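Local coordinates for metallo-carboxypeptidase (Pseudomonas aeruginosa, PDB 4A39), which probably acts as a zinc-dependent carboxypeptidase of the M14 family, trimming residues from the C-terminal ends of peptides or proteins, at residues S152-D157 against A225-L230; I176-Q179 against M185-W188; R231-G236 against S251-F256; L331-V336 against A344-M349. All blocks are in the same frame, centred on the assembly; numbering follows the deposited sequence.

Burial separates the four contacts: contact 1 lies at the surface, whereas the touching residues of contacts 2, 3 and 4 are largely or wholly buried. Contacts 2 and 4 both reach the seven-stranded sheet and pack small side chains of a strand or its end against a helix, and Met349 CE of contact 4 touches the backbone at Met185 and Ala186 of contact 2. Contacts 1 and 3 adjoin through Glu253, which lies against Ser152, and their chemistry is mainly polar, built on arginine, amide and carboxylate groups. Contacts 3 and 4, with centres about 17 Å apart, both touch the bound inhibitor, while contact 2 flanks the zinc-binding loop.

Contact 1 of 4, residues S152-D157 against A225-L230; sequences SVQGRD and AFHGNL
Gln154 and Arg156 extend from the loop 152-157 to Phe226 and His227 at the end of helix 222-226. At the start of the loop, Ser152 OG accepts the amide hydrogen of Arg156 N at 2.8 Å, tying the turn across its base. The backbone bond from Gly155 N to Ser152 O, 3.0 Å, closes a type I turn around Val153 and Gln154. The Gln154 side chain comes toward His227 from the opposite direction, its amide plane 67° from the imidazole. OE1 stands at the ring edge near CE1, but the model has these atoms too close, so its exact place is doubtful. Gly155 takes a positive phi of 81°, which turns the chain back toward the strand.

Arg156 makes the better-defined contact. Its chain runs extended from CG to NE and crosses Phe226 at about a right angle, bringing NH2 to 3.2 Å from Phe226 CD2. Guanidinium and phenyl planes are 26° apart, and Phe226 CB lies over one guanidinium face. Phe226 CD2 in turn sits 4.0 Å above the centre of the His227 ring. Arg156 NH1 forms a salt bridge with Asp223, whose carboxylate also takes hydrogen bonds from Ser152 OG and Gln154 N.

On the helix side, Gly228 N bonds to Ala225 O at 3.0 Å, and Gly228 leaves the helix with positive phi in a Schellman motif. The contact thus sets a 3:5 hairpin, a type I turn with a G1 bulge linking strands 144-151 and 157-163, against a Schellman-terminated helix.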
loop_
_atom_site.group_PDB
_atom_site.type_symbol
_atom_site.label_atom_id
_atom_site.label_comp_id
_atom_site.label_asym_id
_atom_site.label_seq_id
_atom_site.Cartn_x
_atom_site.Cartn_y
_atom_site.Cartn_z
ATOM N N SER A 152 -5.613 -7.018 15.992
ATOM C CA SER A 152 -5.745 -7.944 14.875
ATOM C C SER A 152 -6.122 -9.339 15.361
ATOM O O SER A 152 -6.094 -9.624 16.557
ATOM C CB SER A 152 -4.428 -8.025 14.105
ATOM O OG SER A 152 -3.450 -8.704 14.876
ATOM N N VAL A 153 -6.469 -10.210 14.424
ATOM C CA VAL A 153 -6.839 -11.575 14.764
ATOM C C VAL A 153 -5.783 -12.245 15.642
ATOM O O VAL A 153 -6.115 -12.940 16.611
ATOM C CB VAL A 153 -7.047 -12.415 13.488
ATOM C CG1 VAL A 153 -7.224 -13.881 13.851
ATOM C CG2 VAL A 153 -8.260 -11.904 12.728
ATOM N N GLN A 154 -4.512 -12.020 15.318
ATOM C CA GLN A 154 -3.425 -12.631 16.074
ATOM C C GLN A 154 -2.829 -11.770 17.188
ATOM O O GLN A 154 -1.744 -12.061 17.689
ATOM C CB GLN A 154 -2.324 -13.091 15.118
ATOM C CG GLN A 154 -2.826 -14.054 14.046
ATOM C CD GLN A 154 -1.698 -14.675 13.257
ATOM O OE1 GLN A 154 -0.759 -13.990 12.864
ATOM N NE2 GLN A 154 -1.785 -15.983 13.015
ATOM N N GLY A 155 -3.529 -10.706 17.568
ATOM C CA GLY A 155 -3.056 -9.869 18.660
ATOM C C GLY A 155 -1.995 -8.821 18.387
ATOM O O GLY A 155 -1.157 -8.554 19.249
ATOM N N ARG A 156 -2.015 -8.233 17.198
ATOM C CA ARG A 156 -1.062 -7.182 16.861
ATOM C C ARG A 156 -1.818 -5.851 16.865
ATOM O O ARG A 156 -3.017 -5.812 16.586
ATOM C CB ARG A 156 -0.434 -7.451 15.490
ATOM C CG ARG A 156 0.441 -8.704 15.461
ATOM C CD ARG A 156 1.236 -8.815 14.166
ATOM N NE ARG A 156 2.186 -9.925 14.209
ATOM C CZ ARG A 156 1.860 -11.204 14.034
ATOM N NH1 ARG A 156 0.602 -11.549 13.792
ATOM N NH2 ARG A 156 2.797 -12.141 14.113
ATOM N N ASP A 157 -1.122 -4.768 17.197
ATOM C CA ASP A 157 -1.742 -3.445 17.264
ATOM C C ASP A 157 -2.128 -2.811 15.931
ATOM O O ASP A 157 -1.391 -2.902 14.954
ATOM C CB ASP A 157 -0.822 -2.449 17.980
ATOM C CG ASP A 157 -0.781 -2.649 19.482
ATOM O OD1 ASP A 157 -1.785 -3.125 20.043
ATOM O OD2 ASP A 157 0.248 -2.302 20.100
ATOM N N ALA A 225 0.877 -8.752 6.747
ATOM C CA ALA A 225 2.178 -8.218 6.362
ATOM C C ALA A 225 3.306 -9.064 6.947
ATOM O O ALA A 225 4.190 -9.520 6.223
ATOM C CB ALA A 225 2.307 -6.767 6.820
ATOM N N PHE A 226 3.262 -9.290 8.256
ATOM C CA PHE A 226 4.293 -10.081 8.917
ATOM C C PHE A 226 4.442 -11.478 8.313
ATOM O O PHE A 226 5.557 -11.983 8.163
ATOM C CB PHE A 226 3.984 -10.208 10.411
ATOM C CG PHE A 226 4.972 -11.051 11.154
ATOM C CD1 PHE A 226 6.231 -10.552 11.474
ATOM C CD2 PHE A 226 4.659 -12.361 11.503
ATOM C CE1 PHE A 226 7.169 -11.353 12.132
ATOM C CE2 PHE A 226 5.586 -13.167 12.158
ATOM C CZ PHE A 226 6.843 -12.663 12.472
ATOM N N HIS A 227 3.323 -12.106 7.968
ATOM C CA HIS A 227 3.367 -13.455 7.409
ATOM C C HIS A 227 3.658 -13.539 5.921
ATOM O O HIS A 227 3.648 -14.626 5.339
ATOM C CB HIS A 227 2.071 -14.200 7.727
ATOM C CG HIS A 227 2.012 -14.706 9.134
ATOM N ND1 HIS A 227 1.133 -14.209 10.071
ATOM C CD2 HIS A 227 2.769 -15.627 9.775
ATOM C CE1 HIS A 227 1.352 -14.804 11.232
ATOM N NE2 HIS A 227 2.339 -15.667 11.079
ATOM N N GLY A 228 3.931 -12.397 5.303
ATOM C CA GLY A 228 4.228 -12.400 3.883
ATOM C C GLY A 228 3.040 -12.747 3.002
ATOM O O GLY A 228 3.214 -13.303 1.921
ATOM N N ASN A 229 1.838 -12.423 3.474
ATOM C CA ASN A 229 0.604 -12.666 2.728
ATOM C C ASN A 229 0.489 -11.611 1.636
ATOM O O ASN A 229 1.187 -10.597 1.666
ATOM C CB ASN A 229 -0.628 -12.498 3.627
ATOM C CG ASN A 229 -1.063 -13.779 4.313
ATOM O OD1 ASN A 229 -2.108 -13.799 4.977
ATOM N ND2 ASN A 229 -0.288 -14.845 4.166
ATOM N N LEU A 230 -0.423 -11.838 0.697
ATOM C CA LEU A 230 -0.664 -10.889 -0.382
ATOM C C LEU A 230 -1.990 -10.166 -0.199
ATOM O O LEU A 230 -2.057 -8.934 -0.186
ATOM C CB LEU A 230 -0.733 -11.604 -1.741
ATOM C CG LEU A 230 -1.467 -10.788 -2.823
ATOM C CD1 LEU A 230 -0.582 -9.629 -3.283
ATOM C CD2 LEU A 230 -1.838 -11.674 -4.001
#

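Contact 2 of 4, residues I176-Q179 against M185-W188; sequences IAQQ and MAEW
The flat amide of Gln178 and the carboxylate of Glu187 stand almost perpendicular, their planes 83° apart, and it is the backbone of Glu187 that bonds to the amide. Glu187 N donates to Gln178 OE1 at 3.2 Å, with an N-H...O angle of 140°. The donor lies in the carbonyl plane, and Glu187 CB packs against the same oxygen. The other end of the amide is held by Pro181, whose carbonyl receives Gln178 NE2, so the rotation of the group is fixed from both sides. Glu187 turns its own carboxylate to Arg128, His131 and Asn219.

Alongside this bond, small side chains allow close approach. Ala177 CB and Ala186 CB meet at 4.0 Å, and Ala186 CB comes to 3.4 Å from Gln178 N. The CA atoms of Gln178 and Ala186 are 5.2 Å apart, with the methyl of Ala186 against the backbone of Gln178. Gln178 itself takes a left-handed backbone conformation as strand 171-177 ends.

Between these segments lie His180 and Glu183, two of the zinc ligands. This strand-loop-helix unit carries the His-x-x-Glu part of the HxxE...H zinc site of M14 carboxypeptidases, completed by His273 on strand 268-275.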
loop_
_atom_site.group_PDB
_atom_site.type_symbol
_atom_site.label_atom_id
_atom_site.label_comp_id
_atom_site.label_asym_id
_atom_site.label_seq_id
_atom_site.Cartn_x
_atom_site.Cartn_y
_atom_site.Cartn_z
ATOM N N ILE A 176 -6.178 5.501 5.489
ATOM C CA ILE A 176 -5.796 4.185 5.997
ATOM C C ILE A 176 -4.988 3.467 4.916
ATOM O O ILE A 176 -5.174 3.714 3.717
ATOM C CB ILE A 176 -7.026 3.331 6.408
ATOM C CG1 ILE A 176 -7.830 2.914 5.179
ATOM C CG2 ILE A 176 -7.903 4.128 7.376
ATOM C CD1 ILE A 176 -8.979 1.989 5.507
ATOM N N ALA A 177 -4.099 2.575 5.337
ATOM C CA ALA A 177 -3.237 1.899 4.375
ATOM C C ALA A 177 -3.013 0.407 4.557
ATOM O O ALA A 177 -3.139 -0.141 5.651
ATOM C CB ALA A 177 -1.882 2.599 4.349
ATOM N N GLN A 178 -2.659 -0.222 3.442
ATOM C CA GLN A 178 -2.320 -1.636 3.358
ATOM C C GLN A 178 -3.302 -2.667 3.902
ATOM O O GLN A 178 -2.915 -3.561 4.657
ATOM C CB GLN A 178 -0.925 -1.856 3.976
ATOM C CG GLN A 178 -0.004 -2.746 3.124
ATOM C CD GLN A 178 1.449 -2.711 3.578
ATOM O OE1 GLN A 178 2.015 -1.641 3.779
ATOM N NE2 GLN A 178 2.064 -3.886 3.726
ATOM N N GLN A 179 -4.572 -2.545 3.525
ATOM C CA GLN A 179 -5.562 -3.540 3.933
ATOM C C GLN A 179 -5.120 -4.874 3.330
ATOM O O GLN A 179 -5.368 -5.938 3.894
ATOM C CB GLN A 179 -6.946 -3.195 3.401
ATOM C CG GLN A 179 -7.662 -2.098 4.145
ATOM C CD GLN A 179 -9.110 -2.027 3.724
ATOM O OE1 GLN A 179 -9.934 -2.841 4.156
ATOM N NE2 GLN A 179 -9.427 -1.078 2.848
ATOM N N MET A 185 3.797 -0.689 -0.807
ATOM C CA MET A 185 3.941 0.708 -1.191
ATOM C C MET A 185 2.995 1.555 -0.343
ATOM O O MET A 185 3.246 2.736 -0.110
ATOM C CB MET A 185 3.603 0.897 -2.677
ATOM C CG MET A 185 2.244 0.329 -3.102
ATOM S SD MET A 185 2.268 -1.445 -3.466
ATOM C CE MET A 185 3.025 -1.431 -5.112
ATOM N N ALA A 186 1.913 0.944 0.131
ATOM C CA ALA A 186 0.920 1.656 0.930
ATOM C C ALA A 186 1.463 2.256 2.230
ATOM O O ALA A 186 1.259 3.443 2.498
ATOM C CB ALA A 186 -0.267 0.747 1.222
ATOM N N GLU A 187 2.149 1.465 3.050
ATOM C CA GLU A 187 2.668 2.053 4.279
ATOM C C GLU A 187 3.837 3.002 3.980
ATOM O O GLU A 187 4.088 3.930 4.748
ATOM C CB GLU A 187 3.057 0.980 5.311
ATOM C CG GLU A 187 3.593 1.591 6.610
ATOM C CD GLU A 187 3.309 0.766 7.860
ATOM O OE1 GLU A 187 3.224 -0.476 7.772
ATOM O OE2 GLU A 187 3.186 1.376 8.943
ATOM N N TRP A 188 4.548 2.788 2.873
ATOM C CA TRP A 188 5.631 3.707 2.520
ATOM C C TRP A 188 4.993 5.080 2.304
ATOM O O TRP A 188 5.531 6.107 2.726
ATOM C CB TRP A 188 6.355 3.258 1.244
ATOM C CG TRP A 188 7.393 2.199 1.489
ATOM C CD1 TRP A 188 7.317 0.876 1.153
ATOM C CD2 TRP A 188 8.663 2.378 2.128
ATOM N NE1 TRP A 188 8.461 0.222 1.540
ATOM C CE2 TRP A 188 9.304 1.118 2.143
ATOM C CE3 TRP A 188 9.322 3.480 2.691
ATOM C CZ2 TRP A 188 10.575 0.927 2.698
ATOM C CZ3 TRP A 188 10.590 3.291 3.245
ATOM C CH2 TRP A 188 11.202 2.021 3.242
#

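Contact 3 of 4, residues R231-G236 against S251-F256; sequences RTNAAG and SPEVWF. With GEM ((2-guanidinoethylmercapto)succinic acid), chain D.
Beside the inhibitor pocket, Asn233 and Glu253 join the loop that bears the ligand-binding Arg231 to the first turn of helix 252-264. Asn233 ND2 donates to Glu253 OE1 at 3.1 Å with an N-H...O angle of 159°. The acceptor lies in the amide plane, and OE1 is met on its syn side, 26° out of the carboxylate plane. With chi1 at 74°, Asn233 CG sits between its own backbone N and carbonyl carbon, which directs the amide to the helix; ND2 also bonds to Arg250 O, and OD1 accepts from Gln237 N. A water lies 2.7 Å from Glu253 OE2, placed to donate to it, and accepts from Ala234 N at 2.9 Å, so OE1 holds the loop directly and OE2 probably through the water. Asn233-Gly236 form a type I turn within the loop.

Arg231 meets both inhibitor carboxylates: NH2 donates to O15 at 2.7 Å, nearly straight and in the guanidinium plane, while NH1 donates to O13 at 3.0 Å. Asp238 forms a salt bridge to its NE. With Asn240 and Arg241, Arg231 forms the anion-binding side of the M14 pocket, probably matching the carbonyl-stabilising arginine, and Asn240-Arg241 the pair binding the terminal carboxylate.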
loop_
_atom_site.group_PDB
_atom_site.type_symbol
_atom_site.label_atom_id
_atom_site.label_comp_id
_atom_site.label_asym_id
_atom_site.label_seq_id
_atom_site.Cartn_x
_atom_site.Cartn_y
_atom_site.Cartn_z
ATOM N N ARG A 231 -3.035 -10.965 -0.012
ATOM C CA ARG A 231 -4.401 -10.468 0.024
ATOM C C ARG A 231 -5.240 -10.475 1.296
ATOM O O ARG A 231 -5.995 -9.529 1.546
ATOM C CB ARG A 231 -5.169 -11.245 -1.045
ATOM C CG ARG A 231 -6.520 -10.695 -1.414
ATOM C CD ARG A 231 -6.360 -9.528 -2.348
ATOM N NE ARG A 231 -7.651 -8.931 -2.649
ATOM C CZ ARG A 231 -7.813 -7.804 -3.332
ATOM N NH1 ARG A 231 -6.757 -7.143 -3.797
ATOM N NH2 ARG A 231 -9.035 -7.329 -3.528
ATOM N N THR A 232 -5.123 -11.532 2.087
ATOM C CA THR A 232 -5.970 -11.677 3.266
ATOM C C THR A 232 -5.349 -11.515 4.645
ATOM O O THR A 232 -4.130 -11.531 4.798
ATOM C CB THR A 232 -6.677 -13.047 3.219
ATOM O OG1 THR A 232 -5.697 -14.095 3.164
ATOM C CG2 THR A 232 -7.571 -13.138 1.987
ATOM N N ASN A 233 -6.209 -11.342 5.650
ATOM C CA ASN A 233 -5.734 -11.227 7.020
ATOM C C ASN A 233 -5.540 -12.657 7.518
ATOM O O ASN A 233 -5.700 -13.604 6.741
ATOM C CB ASN A 233 -6.715 -10.420 7.903
ATOM C CG ASN A 233 -7.996 -11.176 8.267
ATOM O OD1 ASN A 233 -8.307 -12.228 7.720
ATOM N ND2 ASN A 233 -8.758 -10.605 9.202
ATOM N N ALA A 234 -5.190 -12.819 8.788
ATOM C CA ALA A 234 -4.929 -14.148 9.335
ATOM C C ALA A 234 -6.070 -15.144 9.197
ATOM O O ALA A 234 -5.823 -16.331 8.989
ATOM C CB ALA A 234 -4.510 -14.039 10.806
ATOM N N ALA A 235 -7.309 -14.671 9.304
ATOM C CA ALA A 235 -8.471 -15.553 9.202
ATOM C C ALA A 235 -8.846 -15.890 7.760
ATOM O O ALA A 235 -9.796 -16.638 7.520
ATOM C CB ALA A 235 -9.674 -14.926 9.922
ATOM N N GLY A 236 -8.101 -15.344 6.804
ATOM C CA GLY A 236 -8.383 -15.613 5.404
ATOM C C GLY A 236 -9.414 -14.698 4.763
ATOM O O GLY A 236 -9.936 -15.004 3.690
ATOM N N SER A 251 -12.952 -10.022 10.966
ATOM C CA SER A 251 -12.300 -8.840 10.403
ATOM C C SER A 251 -12.194 -7.720 11.431
ATOM O O SER A 251 -12.609 -6.588 11.176
ATOM C CB SER A 251 -13.068 -8.356 9.169
ATOM O OG SER A 251 -14.470 -8.316 9.397
ATOM N N PRO A 252 -11.602 -8.018 12.600
ATOM C CA PRO A 252 -11.448 -7.028 13.671
ATOM C C PRO A 252 -10.764 -5.737 13.243
ATOM O O PRO A 252 -11.033 -4.667 13.794
ATOM C CB PRO A 252 -10.653 -7.790 14.733
ATOM C CG PRO A 252 -9.840 -8.758 13.912
ATOM C CD PRO A 252 -10.848 -9.247 12.912
ATOM N N GLU A 253 -9.872 -5.844 12.264
ATOM C CA GLU A 253 -9.152 -4.681 11.766
ATOM C C GLU A 253 -10.124 -3.654 11.182
ATOM O O GLU A 253 -10.001 -2.454 11.426
ATOM C CB GLU A 253 -8.142 -5.113 10.701
ATOM C CG GLU A 253 -7.078 -6.080 11.218
ATOM C CD GLU A 253 -7.455 -7.554 11.083
ATOM O OE1 GLU A 253 -8.611 -7.876 10.719
ATOM O OE2 GLU A 253 -6.578 -8.401 11.349
ATOM N N VAL A 254 -11.094 -4.134 10.413
ATOM C CA VAL A 254 -12.083 -3.257 9.795
ATOM C C VAL A 254 -13.157 -2.849 10.803
ATOM O O VAL A 254 -13.623 -1.707 10.801
ATOM C CB VAL A 254 -12.728 -3.949 8.570
ATOM C CG1 VAL A 254 -13.934 -3.156 8.082
ATOM C CG2 VAL A 254 -11.691 -4.059 7.453
ATOM N N TRP A 255 -13.541 -3.781 11.668
ATOM C CA TRP A 255 -14.547 -3.510 12.694
ATOM C C TRP A 255 -14.092 -2.333 13.559
ATOM O O TRP A 255 -14.886 -1.453 13.913
ATOM C CB TRP A 255 -14.753 -4.761 13.558
ATOM C CG TRP A 255 -15.733 -4.579 14.674
ATOM C CD1 TRP A 255 -15.476 -4.087 15.923
ATOM C CD2 TRP A 255 -17.134 -4.859 14.632
ATOM N NE1 TRP A 255 -16.635 -4.043 16.661
ATOM C CE2 TRP A 255 -17.669 -4.511 15.893
ATOM C CE3 TRP A 255 -17.993 -5.370 13.650
ATOM C CZ2 TRP A 255 -19.026 -4.657 16.198
ATOM C CZ3 TRP A 255 -19.343 -5.516 13.954
ATOM C CH2 TRP A 255 -19.846 -5.160 15.218
ATOM N N PHE A 256 -12.806 -2.329 13.886
ATOM C CA PHE A 256 -12.193 -1.280 14.694
ATOM C C PHE A 256 -12.331 0.088 14.039
ATOM O O PHE A 256 -12.834 1.032 14.649
ATOM C CB PHE A 256 -10.706 -1.597 14.906
ATOM C CG PHE A 256 -9.892 -0.429 15.397
ATOM C CD1 PHE A 256 -10.183 0.187 16.610
ATOM C CD2 PHE A 256 -8.819 0.046 14.648
ATOM C CE1 PHE A 256 -9.414 1.261 17.072
ATOM C CE2 PHE A 256 -8.048 1.114 15.099
ATOM C CZ PHE A 256 -8.347 1.722 16.314
HETATM C C8 GEM D . -9.152 -2.815 -5.146
HETATM S S7 GEM D . -9.105 -1.345 -4.058
HETATM C C6 GEM D . -10.335 -0.275 -4.889
HETATM C C5 GEM D . -10.453 -0.492 -6.400
HETATM N N3 GEM D . -11.101 -1.779 -6.686
HETATM C C1 GEM D . -12.291 -1.795 -7.284
HETATM N N4 GEM D . -12.881 -0.645 -7.602
HETATM N N2 GEM D . -12.897 -2.946 -7.556
HETATM C C9 GEM D . -9.535 -4.077 -4.370
HETATM O O14 GEM D . -9.863 -3.944 -3.169
HETATM O O15 GEM D . -9.492 -5.155 -4.998
HETATM C C10 GEM D . -7.814 -3.007 -5.864
HETATM C C11 GEM D . -6.667 -3.248 -4.879
HETATM O O12 GEM D . -5.651 -2.527 -4.991
HETATM O O13 GEM D . -6.824 -4.164 -4.045
HETATM O O HOH W 1 -5.595 -10.873 10.899
#

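Contact 4 of 4, residues L331-V336 against A344-M349; sequences LACNFV and AFTIEM. With GEM ((2-guanidinoethylmercapto)succinic acid), chain D.
Cys333 places SG opposite its backbone N (chi1 -180°), sending the sulfur from helix 332-340 onto strand 343-350, where it lies 3.4 Å from Ala344 O and 3.5 Å from Phe345 CA. Thr346, with chi1 at -67°, turns OG1 back to Cys333 CB, 3.2 Å away, and leaves its methyl CG2 facing the inhibitor. Ala344 CB completes the apolar patch beside Cys333 SG. The short axes run antiparallel at 172° and 7.3 Å apart, close spacing that small residues permit. A water joins the elements as well: Cys333 N donates to it at 3.0 Å, and it is hydrogen-bonded to Thr346 OG1.

The start of the helix and residues 346 and 348 of the strand reach the inhibitor. Leu331 CD2 stands over the face of its guanidinium group, 3.4 Å from C1, and Thr346 CG2 touches C6 at 3.1 Å. Glu348 OE2 approaches O12 of the succinate at 2.8 Å. Thr346 and Glu348 also rest on His273, a zinc ligand.

Chemically, Leu331 and the Thr346 methyl give largely apolar contacts, with Thr346 OG1 also close to C6, whereas Glu348, predicted to be the catalytic proton donor or acceptor, approaches the carboxylate that carries O12. That position is consistent with Glu348 acting on a substrate bound there.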
loop_
_atom_site.group_PDB
_atom_site.type_symbol
_atom_site.label_atom_id
_atom_site.label_comp_id
_atom_site.label_asym_id
_atom_site.label_seq_id
_atom_site.Cartn_x
_atom_site.Cartn_y
_atom_site.Cartn_z
ATOM N N LEU A 331 -16.458 -2.561 -0.545
ATOM C CA LEU A 331 -15.149 -1.904 -0.590
ATOM C C LEU A 331 -15.165 -0.666 0.296
ATOM O O LEU A 331 -16.152 0.063 0.334
ATOM C CB LEU A 331 -14.800 -1.477 -2.017
ATOM C CG LEU A 331 -14.364 -2.564 -3.004
ATOM C CD1 LEU A 331 -15.461 -3.605 -3.178
ATOM C CD2 LEU A 331 -14.034 -1.902 -4.338
ATOM N N ALA A 332 -14.058 -0.424 0.992
ATOM C CA ALA A 332 -13.941 0.716 1.896
ATOM C C ALA A 332 -14.221 2.067 1.246
ATOM O O ALA A 332 -14.958 2.885 1.797
ATOM C CB ALA A 332 -12.555 0.730 2.536
ATOM N N CYS A 333 -13.627 2.314 0.084
ATOM C CA CYS A 333 -13.830 3.593 -0.590
ATOM C C CYS A 333 -15.309 3.899 -0.773
ATOM O O CYS A 333 -15.795 4.955 -0.372
ATOM C CB CYS A 333 -13.139 3.593 -1.956
ATOM S SG CYS A 333 -13.330 5.134 -2.862
ATOM N N ASN A 334 -16.026 2.963 -1.374
ATOM C CA ASN A 334 -17.446 3.143 -1.619
ATOM C C ASN A 334 -18.295 3.180 -0.353
ATOM O O ASN A 334 -19.172 4.036 -0.215
ATOM C CB ASN A 334 -17.922 2.046 -2.560
ATOM C CG ASN A 334 -17.291 2.167 -3.931
ATOM O OD1 ASN A 334 -17.717 2.981 -4.751
ATOM N ND2 ASN A 334 -16.250 1.381 -4.179
ATOM N N PHE A 335 -18.030 2.266 0.574
ATOM C CA PHE A 335 -18.796 2.221 1.814
ATOM C C PHE A 335 -18.661 3.492 2.639
ATOM O O PHE A 335 -19.660 4.059 3.078
ATOM C CB PHE A 335 -18.378 1.021 2.672
ATOM C CG PHE A 335 -19.098 0.945 3.989
ATOM C CD1 PHE A 335 -18.593 1.596 5.112
ATOM C CD2 PHE A 335 -20.304 0.259 4.098
ATOM C CE1 PHE A 335 -19.282 1.566 6.328
ATOM C CE2 PHE A 335 -21.000 0.222 5.309
ATOM C CZ PHE A 335 -20.485 0.879 6.423
ATOM N N VAL A 336 -17.426 3.929 2.869
ATOM C CA VAL A 336 -17.190 5.127 3.665
ATOM C C VAL A 336 -17.724 6.356 2.942
ATOM O O VAL A 336 -18.405 7.197 3.535
ATOM C CB VAL A 336 -15.680 5.311 3.958
ATOM C CG1 VAL A 336 -15.449 6.567 4.791
ATOM C CG2 VAL A 336 -15.152 4.094 4.703
ATOM N N ALA A 344 -14.080 10.399 -1.400
ATOM C CA ALA A 344 -13.395 9.152 -1.081
ATOM C C ALA A 344 -12.743 8.542 -2.308
ATOM O O ALA A 344 -13.351 8.478 -3.375
ATOM C CB ALA A 344 -14.383 8.155 -0.481
ATOM N N PHE A 345 -11.514 8.070 -2.136
ATOM C CA PHE A 345 -10.758 7.455 -3.220
ATOM C C PHE A 345 -9.952 6.256 -2.758
ATOM O O PHE A 345 -9.561 6.154 -1.589
ATOM C CB PHE A 345 -9.714 8.419 -3.793
ATOM C CG PHE A 345 -10.242 9.441 -4.755
ATOM C CD1 PHE A 345 -10.740 9.062 -5.996
ATOM C CD2 PHE A 345 -10.154 10.797 -4.453
ATOM C CE1 PHE A 345 -11.133 10.020 -6.928
ATOM C CE2 PHE A 345 -10.547 11.760 -5.376
ATOM C CZ PHE A 345 -11.035 11.371 -6.615
ATOM N N THR A 346 -9.699 5.355 -3.698
ATOM C CA THR A 346 -8.826 4.226 -3.453
ATOM C C THR A 346 -7.614 4.737 -4.230
ATOM O O THR A 346 -7.732 4.997 -5.428
ATOM C CB THR A 346 -9.325 2.933 -4.123
ATOM O OG1 THR A 346 -10.544 2.505 -3.496
ATOM C CG2 THR A 346 -8.282 1.841 -3.988
ATOM N N ILE A 347 -6.486 4.935 -3.557
ATOM C CA ILE A 347 -5.281 5.413 -4.235
ATOM C C ILE A 347 -4.489 4.178 -4.642
ATOM O O ILE A 347 -4.263 3.281 -3.826
ATOM C CB ILE A 347 -4.411 6.311 -3.308
ATOM C CG1 ILE A 347 -5.196 7.568 -2.904
ATOM C CG2 ILE A 347 -3.128 6.704 -4.023
ATOM C CD1 ILE A 347 -5.596 8.453 -4.073
ATOM N N GLU A 348 -4.063 4.139 -5.900
ATOM C CA GLU A 348 -3.332 2.991 -6.421
ATOM C C GLU A 348 -1.950 3.320 -6.969
ATOM O O GLU A 348 -1.815 4.099 -7.909
ATOM C CB GLU A 348 -4.148 2.325 -7.528
ATOM C CG GLU A 348 -5.497 1.761 -7.101
ATOM C CD GLU A 348 -5.378 0.485 -6.301
ATOM O OE1 GLU A 348 -4.282 -0.117 -6.282
ATOM O OE2 GLU A 348 -6.392 0.073 -5.696
ATOM N N MET A 349 -0.927 2.721 -6.371
ATOM C CA MET A 349 0.452 2.896 -6.820
ATOM C C MET A 349 0.865 1.578 -7.474
ATOM O O MET A 349 0.451 0.500 -7.042
ATOM C CB MET A 349 1.364 3.226 -5.641
ATOM C CG MET A 349 1.153 4.623 -5.072
ATOM S SD MET A 349 2.038 4.820 -3.512
ATOM C CE MET A 349 0.850 4.052 -2.373
HETATM C C8 GEM D . -9.152 -2.815 -5.146
HETATM S S7 GEM D . -9.105 -1.345 -4.058
HETATM C C6 GEM D . -10.335 -0.275 -4.889
HETATM C C5 GEM D . -10.453 -0.492 -6.400
HETATM N N3 GEM D . -11.101 -1.779 -6.686
HETATM C C1 GEM D . -12.291 -1.795 -7.284
HETATM N N4 GEM D . -12.881 -0.645 -7.602
HETATM N N2 GEM D . -12.897 -2.946 -7.556
HETATM C C9 GEM D . -9.535 -4.077 -4.370
HETATM O O14 GEM D . -9.863 -3.944 -3.169
HETATM O O15 GEM D . -9.492 -5.155 -4.998
HETATM C C10 GEM D . -7.814 -3.007 -5.864
HETATM C C11 GEM D . -6.667 -3.248 -4.879
HETATM O O12 GEM D . -5.651 -2.527 -4.991
HETATM O O13 GEM D . -6.824 -4.164 -4.045
HETATM O O HOH W 2 -11.491 0.760 -1.235
#